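Local coordinates for protein response regulator aspartate phosphatase H (PDB 3Q15) that dephosphorylates the sporulation phosphotransferase Spo0F, also acts on the response regulator ComA, and takes part in separating competence and sporulation in time, at residues A[24-29]-A[79-84]; A[217-222]-A[254-259]; A[227-232]-A[243-248]. One frame throughout, in Å; residues are numbered along the deposited sequence.

In the fold
Interaction 1 is a surface contact about 40 Å from the centre of the chain, whereas interactions 2 and 3 lie on the opposite side of that centre and are partly buried. The centre of interaction 1 is about 54 Å from that of interaction 2 and about 60 Å from that of interaction 3. The latter two join the same helices, 218-235 and 238-255, and touch where A222 O meets the CB of A248. Their chemistry differs with position: 227-232 and 243-248 pack mid-helix through alanine and rings, without a hydrogen bond across, while 217-222 and 254-259, at the helix ends, add salt bridges to a small apolar patch. Interaction 1 is apolar, one phenylalanine meeting valine and leucine.

Interaction 1: residues A[24-29]-A[79-84]; sequences RQFSVP and PTVTEL
The chain turns at F26 and passes V81 at the start of helix 81-89, the CA atoms of Q25 and V81 coming within 6.2 Å, and no hydrogen bond crosses. F26 reaches the helix with its ring: with CG anti to the carbonyl carbon (chi1 -63°), the ring lies under L84, whose CD2 sits over one face, nearer CE1 than the ring's middle. This is a CH-pi contact, CD2 of L84 being 3.5 Å from the centroid of the F26 ring. CG of L84 also touches CZ of F26. F26, with positive phi, is the C-prime residue of a Schellman motif that ends helix 9-24 in the N-terminal three-helix bundle. The opposing helix begins with a capping box, in which T80 OG1 accepts from E83 N at 3.0 Å and E83 OE1 accepts from T80 N through its anti lone pair. V81 comes alongside: its CG1 lies 3.3 Å from R24 O and 4.1 Å from CD2 of F26, V81 and F26 running past each other with their ends pointing opposite ways. M65 of helix 49-67, L69, L85 and I88 also touch F26, while the guanidinium of R24 forms a salt bridge with E89.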
loop_
_atom_site.group_PDB
_atom_site.type_symbol
_atom_site.label_atom_id
_atom_site.label_comp_id
_atom_site.label_asym_id
_atom_site.label_seq_id
_atom_site.Cartn_x
_atom_site.Cartn_y
_atom_site.Cartn_z
ATOM N N ARG A 24 -21.446 -17.212 -17.664
ATOM C CA ARG A 24 -20.351 -17.434 -18.607
ATOM C C ARG A 24 -20.170 -18.911 -18.956
ATOM O O ARG A 24 -19.507 -19.247 -19.937
ATOM C CB ARG A 24 -19.045 -16.824 -18.089
ATOM C CG ARG A 24 -19.118 -15.315 -17.899
ATOM C CD ARG A 24 -17.750 -14.709 -17.655
ATOM N NE ARG A 24 -16.936 -14.663 -18.867
ATOM C CZ ARG A 24 -15.752 -15.253 -18.999
ATOM N NH1 ARG A 24 -15.235 -15.947 -17.994
ATOM N NH2 ARG A 24 -15.083 -15.146 -20.137
ATOM N N GLN A 25 -20.769 -19.784 -18.151
ATOM C CA GLN A 25 -20.792 -21.210 -18.451
ATOM C C GLN A 25 -22.173 -21.601 -18.959
ATOM O O GLN A 25 -22.503 -22.783 -19.061
ATOM C CB GLN A 25 -20.411 -22.038 -17.224
ATOM C CG GLN A 25 -18.984 -21.820 -16.772
ATOM C CD GLN A 25 -18.620 -22.654 -15.564
ATOM O OE1 GLN A 25 -17.915 -22.191 -14.669
ATOM N NE2 GLN A 25 -19.091 -23.895 -15.535
ATOM N N PHE A 26 -22.977 -20.590 -19.271
ATOM C CA PHE A 26 -24.289 -20.790 -19.877
ATOM C C PHE A 26 -25.146 -21.812 -19.135
ATOM O O PHE A 26 -25.765 -22.678 -19.754
ATOM C CB PHE A 26 -24.139 -21.200 -21.344
ATOM C CG PHE A 26 -23.493 -20.152 -22.200
ATOM C CD1 PHE A 26 -24.265 -19.261 -22.925
ATOM C CD2 PHE A 26 -22.114 -20.054 -22.276
ATOM C CE1 PHE A 26 -23.673 -18.294 -23.711
ATOM C CE2 PHE A 26 -21.518 -19.087 -23.063
ATOM C CZ PHE A 26 -22.298 -18.208 -23.781
ATOM N N SER A 27 -25.180 -21.708 -17.811
ATOM C CA SER A 27 -26.045 -22.565 -17.011
ATOM C C SER A 27 -27.289 -21.792 -16.602
ATOM O O SER A 27 -27.292 -21.103 -15.584
ATOM C CB SER A 27 -25.311 -23.075 -15.771
ATOM O OG SER A 27 -26.097 -24.034 -15.080
ATOM N N VAL A 28 -28.345 -21.907 -17.398
ATOM C CA VAL A 28 -29.558 -21.127 -17.169
ATOM C C VAL A 28 -30.202 -21.371 -15.795
ATOM O O VAL A 28 -30.481 -20.418 -15.066
ATOM C CB VAL A 28 -30.590 -21.326 -18.303
ATOM C CG1 VAL A 28 -31.840 -20.502 -18.040
ATOM C CG2 VAL A 28 -29.976 -20.949 -19.640
ATOM N N PRO A 29 -30.432 -22.645 -15.434
ATOM C CA PRO A 29 -31.044 -22.945 -14.134
ATOM C C PRO A 29 -30.309 -22.270 -12.976
ATOM O O PRO A 29 -30.933 -21.593 -12.163
ATOM C CB PRO A 29 -30.906 -24.466 -14.032
ATOM C CG PRO A 29 -30.909 -24.928 -15.446
ATOM C CD PRO A 29 -30.158 -23.868 -16.207
ATOM N N PRO A 79 -22.184 -25.672 -30.191
ATOM C CA PRO A 79 -21.207 -24.609 -29.933
ATOM C C PRO A 79 -20.609 -24.734 -28.536
ATOM O O PRO A 79 -21.354 -24.792 -27.558
ATOM C CB PRO A 79 -22.048 -23.334 -30.027
ATOM C CG PRO A 79 -23.187 -23.698 -30.903
ATOM C CD PRO A 79 -23.494 -25.131 -30.589
ATOM N N THR A 80 -19.285 -24.780 -28.442
ATOM C CA THR A 80 -18.640 -24.908 -27.145
ATOM C C THR A 80 -18.844 -23.639 -26.331
ATOM O O THR A 80 -19.134 -22.572 -26.880
ATOM C CB THR A 80 -17.130 -25.197 -27.273
ATOM O OG1 THR A 80 -16.463 -24.048 -27.806
ATOM C CG2 THR A 80 -16.888 -26.400 -28.182
ATOM N N VAL A 81 -18.707 -23.764 -25.018
ATOM C CA VAL A 81 -18.784 -22.608 -24.147
ATOM C C VAL A 81 -17.776 -21.563 -24.610
ATOM O O VAL A 81 -18.099 -20.381 -24.697
ATOM C CB VAL A 81 -18.525 -22.986 -22.673
ATOM C CG1 VAL A 81 -18.356 -21.733 -21.814
ATOM C CG2 VAL A 81 -19.655 -23.855 -22.146
ATOM N N THR A 82 -16.560 -22.004 -24.923
ATOM C CA THR A 82 -15.514 -21.093 -25.379
ATOM C C THR A 82 -15.957 -20.303 -26.608
ATOM O O THR A 82 -15.848 -19.076 -26.644
ATOM C CB THR A 82 -14.212 -21.841 -25.718
ATOM O OG1 THR A 82 -13.673 -22.433 -24.529
ATOM C CG2 THR A 82 -13.191 -20.881 -26.309
ATOM N N GLU A 83 -16.454 -21.014 -27.615
ATOM C CA GLU A 83 -16.892 -20.386 -28.856
ATOM C C GLU A 83 -18.058 -19.437 -28.620
ATOM O O GLU A 83 -18.011 -18.273 -29.009
ATOM C CB GLU A 83 -17.276 -21.454 -29.884
ATOM C CG GLU A 83 -16.095 -22.281 -30.361
ATOM C CD GLU A 83 -16.514 -23.508 -31.144
ATOM O OE1 GLU A 83 -17.520 -24.145 -30.763
ATOM O OE2 GLU A 83 -15.836 -23.836 -32.141
ATOM N N LEU A 84 -19.102 -19.944 -27.976
ATOM C CA LEU A 84 -20.292 -19.153 -27.706
ATOM C C LEU A 84 -19.939 -17.921 -26.878
ATOM O O LEU A 84 -20.525 -16.852 -27.054
ATOM C CB LEU A 84 -21.334 -20.004 -26.978
ATOM C CG LEU A 84 -22.774 -19.493 -26.981
ATOM C CD1 LEU A 84 -23.286 -19.320 -28.405
ATOM C CD2 LEU A 84 -23.674 -20.439 -26.204
#

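Interaction 2: residues A[217-222]-A[254-259]; sequences NDRFIA and EKVPDL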
loop_
_atom_site.group_PDB
_atom_site.type_symbol
_atom_site.label_atom_id
_atom_site.label_comp_id
_atom_site.label_asym_id
_atom_site.label_seq_id
_atom_site.Cartn_x
_atom_site.Cartn_y
_atom_site.Cartn_z
ATOM N N ASN A 217 -23.635 24.226 2.404
ATOM C CA ASN A 217 -24.001 22.931 2.968
ATOM C C ASN A 217 -23.769 22.929 4.474
ATOM O O ASN A 217 -22.632 22.845 4.933
ATOM C CB ASN A 217 -23.209 21.807 2.295
ATOM C CG ASN A 217 -23.675 20.427 2.722
ATOM O OD1 ASN A 217 -23.756 20.126 3.913
ATOM N ND2 ASN A 217 -23.995 19.582 1.745
ATOM N N ASP A 218 -24.852 23.026 5.238
ATOM C CA ASP A 218 -24.760 23.164 6.690
ATOM C C ASP A 218 -24.073 21.980 7.367
ATOM O O ASP A 218 -23.217 22.165 8.234
ATOM C CB ASP A 218 -26.147 23.382 7.295
ATOM C CG ASP A 218 -26.797 24.660 6.807
ATOM O OD1 ASP A 218 -28.016 24.637 6.536
ATOM O OD2 ASP A 218 -26.092 25.687 6.699
ATOM N N ARG A 219 -24.444 20.766 6.981
ATOM C CA ARG A 219 -23.840 19.591 7.593
ATOM C C ARG A 219 -22.320 19.642 7.477
ATOM O O ARG A 219 -21.611 19.465 8.466
ATOM C CB ARG A 219 -24.385 18.298 6.985
ATOM C CG ARG A 219 -23.681 17.043 7.491
ATOM C CD ARG A 219 -24.474 15.787 7.169
ATOM N NE ARG A 219 -25.767 15.788 7.846
ATOM C CZ ARG A 219 -25.972 15.317 9.072
ATOM N NH1 ARG A 219 -24.965 14.798 9.763
ATOM N NH2 ARG A 219 -27.184 15.364 9.607
ATOM N N PHE A 220 -21.821 19.900 6.271
ATOM C CA PHE A 220 -20.380 19.930 6.043
ATOM C C PHE A 220 -19.709 21.167 6.633
ATOM O O PHE A 220 -18.500 21.175 6.858
ATOM C CB PHE A 220 -20.057 19.792 4.557
ATOM C CG PHE A 220 -20.185 18.390 4.045
ATOM C CD1 PHE A 220 -19.313 17.402 4.473
ATOM C CD2 PHE A 220 -21.180 18.056 3.140
ATOM C CE1 PHE A 220 -19.430 16.105 4.008
ATOM C CE2 PHE A 220 -21.302 16.763 2.670
ATOM C CZ PHE A 220 -20.428 15.785 3.103
ATOM N N ILE A 221 -20.494 22.208 6.880
ATOM C CA ILE A 221 -19.990 23.374 7.590
ATOM C C ILE A 221 -19.763 23.001 9.051
ATOM O O ILE A 221 -18.718 23.301 9.628
ATOM C CB ILE A 221 -20.961 24.572 7.500
ATOM C CG1 ILE A 221 -21.026 25.102 6.066
ATOM C CG2 ILE A 221 -20.527 25.683 8.441
ATOM C CD1 ILE A 221 -21.972 26.273 5.884
ATOM N N ALA A 222 -20.749 22.333 9.637
ATOM C CA ALA A 222 -20.653 21.874 11.016
ATOM C C ALA A 222 -19.530 20.854 11.184
ATOM O O ALA A 222 -18.750 20.927 12.134
ATOM C CB ALA A 222 -21.977 21.280 11.460
ATOM N N GLU A 254 -28.791 24.642 15.582
ATOM C CA GLU A 254 -29.703 25.415 14.744
ATOM C C GLU A 254 -30.125 24.702 13.461
ATOM O O GLU A 254 -31.231 24.924 12.968
ATOM C CB GLU A 254 -29.107 26.792 14.414
ATOM C CG GLU A 254 -28.902 27.688 15.630
ATOM C CD GLU A 254 -28.465 29.098 15.261
ATOM O OE1 GLU A 254 -28.488 29.438 14.057
ATOM O OE2 GLU A 254 -28.101 29.868 16.176
ATOM N N LYS A 255 -29.258 23.848 12.924
ATOM C CA LYS A 255 -29.539 23.218 11.634
ATOM C C LYS A 255 -29.178 21.733 11.526
ATOM O O LYS A 255 -29.756 21.018 10.708
ATOM C CB LYS A 255 -28.874 24.004 10.500
ATOM C CG LYS A 255 -29.428 25.409 10.320
ATOM C CD LYS A 255 -28.846 26.081 9.093
ATOM C CE LYS A 255 -29.457 27.455 8.875
ATOM N NZ LYS A 255 -28.967 28.082 7.617
ATOM N N VAL A 256 -28.230 21.269 12.335
ATOM C CA VAL A 256 -27.831 19.859 12.294
ATOM C C VAL A 256 -27.589 19.273 13.686
ATOM O O VAL A 256 -26.449 19.000 14.062
ATOM C CB VAL A 256 -26.582 19.644 11.412
ATOM C CG1 VAL A 256 -26.961 19.687 9.939
ATOM C CG2 VAL A 256 -25.519 20.685 11.724
ATOM N N PRO A 257 -28.672 19.067 14.449
ATOM C CA PRO A 257 -28.618 18.623 15.848
ATOM C C PRO A 257 -27.991 17.243 16.043
ATOM O O PRO A 257 -27.427 16.980 17.103
ATOM C CB PRO A 257 -30.096 18.586 16.258
ATOM C CG PRO A 257 -30.782 19.505 15.304
ATOM C CD PRO A 257 -30.054 19.325 14.011
ATOM N N ASP A 258 -28.086 16.373 15.043
ATOM C CA ASP A 258 -27.595 15.007 15.195
ATOM C C ASP A 258 -26.076 14.951 15.337
ATOM O O ASP A 258 -25.506 13.887 15.570
ATOM C CB ASP A 258 -28.064 14.119 14.039
ATOM C CG ASP A 258 -27.501 14.553 12.702
ATOM O OD1 ASP A 258 -27.299 15.772 12.504
ATOM O OD2 ASP A 258 -27.262 13.676 11.844
ATOM N N LEU A 259 -25.425 16.102 15.196
ATOM C CA LEU A 259 -23.979 16.188 15.376
ATOM C C LEU A 259 -23.638 16.615 16.797
ATOM O O LEU A 259 -22.484 16.560 17.211
ATOM C CB LEU A 259 -23.371 17.179 14.381
ATOM C CG LEU A 259 -23.377 16.751 12.914
ATOM C CD1 LEU A 259 -23.063 17.927 12.012
ATOM C CD2 LEU A 259 -22.394 15.610 12.687
HETATM O O HOH W 1 -27.056 27.965 5.013
#
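D218, in the first turn of helix 218-235, lays its carboxylate against the extended chain of K255, OD1 of D218 coming 3.1 Å from K255 CD. The charged ends meet less closely: D218 OD1 and K255 NZ make a long salt bridge of 3.7 Å. A water supplements it, donating to D218 OD2 and accepting, weakly, from K255 NZ. R219 follows with a short salt bridge to D258. Its CG is anti to the backbone N (chi1 174°) and the chain bends at chi3, which brings the guanidinium to D258. R219 NH2 binds D258 OD2 at 2.8 Å on the syn side, nearly within the guanidinium plane and with an N-H...O angle of 153°. Weaker bonds run from NH2 to OD1 and from NH1 to OD2 of D258, so NH2 faces both oxygens of a carboxylate whose plane is turned 76° from the guanidinium. CG1 of V256 lies over one face of this guanidinium and also approaches R219 CA, at 3.9 Å. In the predicted fourth TPR, helices 218-235 and 238-255 form the antiparallel pair, and here the start of the first helix meets the end of the second and the 3-10 turn 257-259 leading to the next helix. A222, one turn on from D218, completes the contact with its methyl: CB of A222 touches V256 CG2 and L259 CD1, each at 3.6 Å. V251 of helix 238-255 also touches A222, while S252 of the same helix packs on L259.

Interaction 3: residues A[227-232]-A[243-248]; sequences NIANSY and EHFQKA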
loop_
_atom_site.group_PDB
_atom_site.type_symbol
_atom_site.label_atom_id
_atom_site.label_comp_id
_atom_site.label_asym_id
_atom_site.label_seq_id
_atom_site.Cartn_x
_atom_site.Cartn_y
_atom_site.Cartn_z
ATOM N N ASN A 227 -14.058 19.292 12.805
ATOM C CA ASN A 227 -12.753 18.762 12.440
ATOM C C ASN A 227 -11.629 19.746 12.741
ATOM O O ASN A 227 -10.566 19.357 13.223
ATOM C CB ASN A 227 -12.737 18.341 10.967
ATOM C CG ASN A 227 -13.559 17.088 10.715
ATOM O OD1 ASN A 227 -13.924 16.384 11.651
ATOM N ND2 ASN A 227 -13.842 16.803 9.451
ATOM N N ILE A 228 -11.875 21.022 12.462
ATOM C CA ILE A 228 -10.923 22.071 12.799
ATOM C C ILE A 228 -10.694 22.129 14.310
ATOM O O ILE A 228 -9.554 22.203 14.769
ATOM C CB ILE A 228 -11.398 23.448 12.289
ATOM C CG1 ILE A 228 -11.458 23.448 10.760
ATOM C CG2 ILE A 228 -10.478 24.549 12.783
ATOM C CD1 ILE A 228 -12.016 24.716 10.170
ATOM N N ALA A 229 -11.782 22.088 15.076
ATOM C CA ALA A 229 -11.701 22.114 16.535
ATOM C C ALA A 229 -10.894 20.936 17.092
ATOM O O ALA A 229 -10.031 21.116 17.953
ATOM C CB ALA A 229 -13.097 22.145 17.144
ATOM N N ASN A 230 -11.175 19.732 16.604
ATOM C CA ASN A 230 -10.416 18.561 17.032
ATOM C C ASN A 230 -8.947 18.706 16.663
ATOM O O ASN A 230 -8.062 18.264 17.397
ATOM C CB ASN A 230 -10.986 17.279 16.424
ATOM C CG ASN A 230 -12.261 16.827 17.107
ATOM O OD1 ASN A 230 -12.406 16.961 18.320
ATOM N ND2 ASN A 230 -13.192 16.288 16.327
ATOM N N SER A 231 -8.693 19.325 15.516
ATOM C CA SER A 231 -7.327 19.536 15.058
ATOM C C SER A 231 -6.570 20.433 16.032
ATOM O O SER A 231 -5.458 20.110 16.448
ATOM C CB SER A 231 -7.320 20.148 13.656
ATOM O OG SER A 231 -5.997 20.292 13.162
ATOM N N TYR A 232 -7.181 21.563 16.386
ATOM C CA TYR A 232 -6.601 22.491 17.351
ATOM C C TYR A 232 -6.469 21.850 18.727
ATOM O O TYR A 232 -5.470 22.050 19.420
ATOM C CB TYR A 232 -7.454 23.756 17.470
ATOM C CG TYR A 232 -7.263 24.768 16.361
ATOM C CD1 TYR A 232 -8.334 25.178 15.582
ATOM C CD2 TYR A 232 -6.016 25.328 16.105
ATOM C CE1 TYR A 232 -8.174 26.117 14.574
ATOM C CE2 TYR A 232 -5.844 26.269 15.094
ATOM C CZ TYR A 232 -6.930 26.656 14.333
ATOM O OH TYR A 232 -6.777 27.585 13.327
ATOM N N GLU A 243 -13.146 27.588 20.708
ATOM C CA GLU A 243 -13.783 28.563 19.835
ATOM C C GLU A 243 -14.507 27.880 18.680
ATOM O O GLU A 243 -15.661 28.193 18.377
ATOM C CB GLU A 243 -12.741 29.539 19.296
ATOM C CG GLU A 243 -13.265 30.480 18.237
ATOM C CD GLU A 243 -12.220 31.478 17.794
ATOM O OE1 GLU A 243 -11.321 31.788 18.606
ATOM O OE2 GLU A 243 -12.293 31.945 16.637
ATOM N N HIS A 244 -13.827 26.940 18.036
ATOM C CA HIS A 244 -14.423 26.245 16.908
ATOM C C HIS A 244 -15.478 25.234 17.343
ATOM O O HIS A 244 -16.490 25.071 16.667
ATOM C CB HIS A 244 -13.349 25.608 16.024
ATOM C CG HIS A 244 -12.549 26.607 15.249
ATOM N ND1 HIS A 244 -11.507 27.319 15.802
ATOM C CD2 HIS A 244 -12.653 27.032 13.965
ATOM C CE1 HIS A 244 -10.995 28.127 14.891
ATOM N NE2 HIS A 244 -11.676 27.974 13.769
ATOM N N PHE A 245 -15.253 24.569 18.474
ATOM C CA PHE A 245 -16.265 23.666 19.011
ATOM C C PHE A 245 -17.591 24.406 19.150
ATOM O O PHE A 245 -18.639 23.911 18.734
ATOM C CB PHE A 245 -15.841 23.074 20.362
ATOM C CG PHE A 245 -14.946 21.870 20.248
ATOM C CD1 PHE A 245 -15.345 20.753 19.527
ATOM C CD2 PHE A 245 -13.712 21.847 20.875
ATOM C CE1 PHE A 245 -14.523 19.640 19.422
ATOM C CE2 PHE A 245 -12.883 20.741 20.777
ATOM C CZ PHE A 245 -13.290 19.634 20.049
ATOM N N GLN A 246 -17.538 25.605 19.719
ATOM C CA GLN A 246 -18.745 26.394 19.932
ATOM C C GLN A 246 -19.365 26.873 18.620
ATOM O O GLN A 246 -20.586 26.997 18.514
ATOM C CB GLN A 246 -18.466 27.556 20.887
ATOM C CG GLN A 246 -18.055 27.076 22.274
ATOM C CD GLN A 246 -17.790 28.204 23.249
ATOM O OE1 GLN A 246 -17.598 29.355 22.854
ATOM N NE2 GLN A 246 -17.778 27.877 24.537
ATOM N N LYS A 247 -18.528 27.123 17.621
ATOM C CA LYS A 247 -19.031 27.440 16.290
ATOM C C LYS A 247 -19.772 26.241 15.704
ATOM O O LYS A 247 -20.859 26.386 15.145
ATOM C CB LYS A 247 -17.894 27.866 15.360
ATOM C CG LYS A 247 -17.335 29.247 15.654
ATOM C CD LYS A 247 -16.276 29.642 14.640
ATOM C CE LYS A 247 -15.829 31.079 14.845
ATOM N NZ LYS A 247 -16.971 32.027 14.719
ATOM N N ALA A 248 -19.179 25.058 15.834
ATOM C CA ALA A 248 -19.817 23.829 15.376
ATOM C C ALA A 248 -21.095 23.564 16.163
ATOM O O ALA A 248 -22.097 23.120 15.608
ATOM C CB ALA A 248 -18.862 22.654 15.504
#
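H244 meets helix 218-235 with its CB and ring: CB lies 3.6 Å from CB of A229, and the CA atoms of these two residues are the closest pair across the contact, at 5.0 Å. CG of H244 is anti to the carbonyl carbon (chi1 -71°), which turns one side of the imidazole to I228 and Y232. CG2 of I228 sits over this face of the imidazole, displaced toward CD2, and makes a CH-pi contact 3.7 Å from its centroid. The Y232 ring approaches obliquely, CE1 of Y232 meeting CE1 of H244 at 3.5 Å with the two ring planes 33° apart. H244 ND1 is hydrogen-bonded to M240 O, a turn earlier in its own helix, which helps fix the rotation of the ring. An alanine here is likely to leave a gap beside I228 CG2 and the Y232 ring and M240 O without its imidazole partner. These helices are the antiparallel pair of the predicted fourth TPR, with short-segment axes 8.0 Å apart at an angle of 161°, a close approach consistent with the small side chain of A229. F245 comes next and takes the same methyl from another direction: CB of A229 stands over the centre of the F245 ring, 3.5 Å from its centroid, and also lies 3.5 Å from the backbone N of F245. At the ring's edge, N230 OD1 lies 3.3 Å from F245 CZ, the amide turned steeply against the ring. L226 of helix 218-235 and L267 and T270 of helix 260-273 also touch F245, extending this packing toward the following helix.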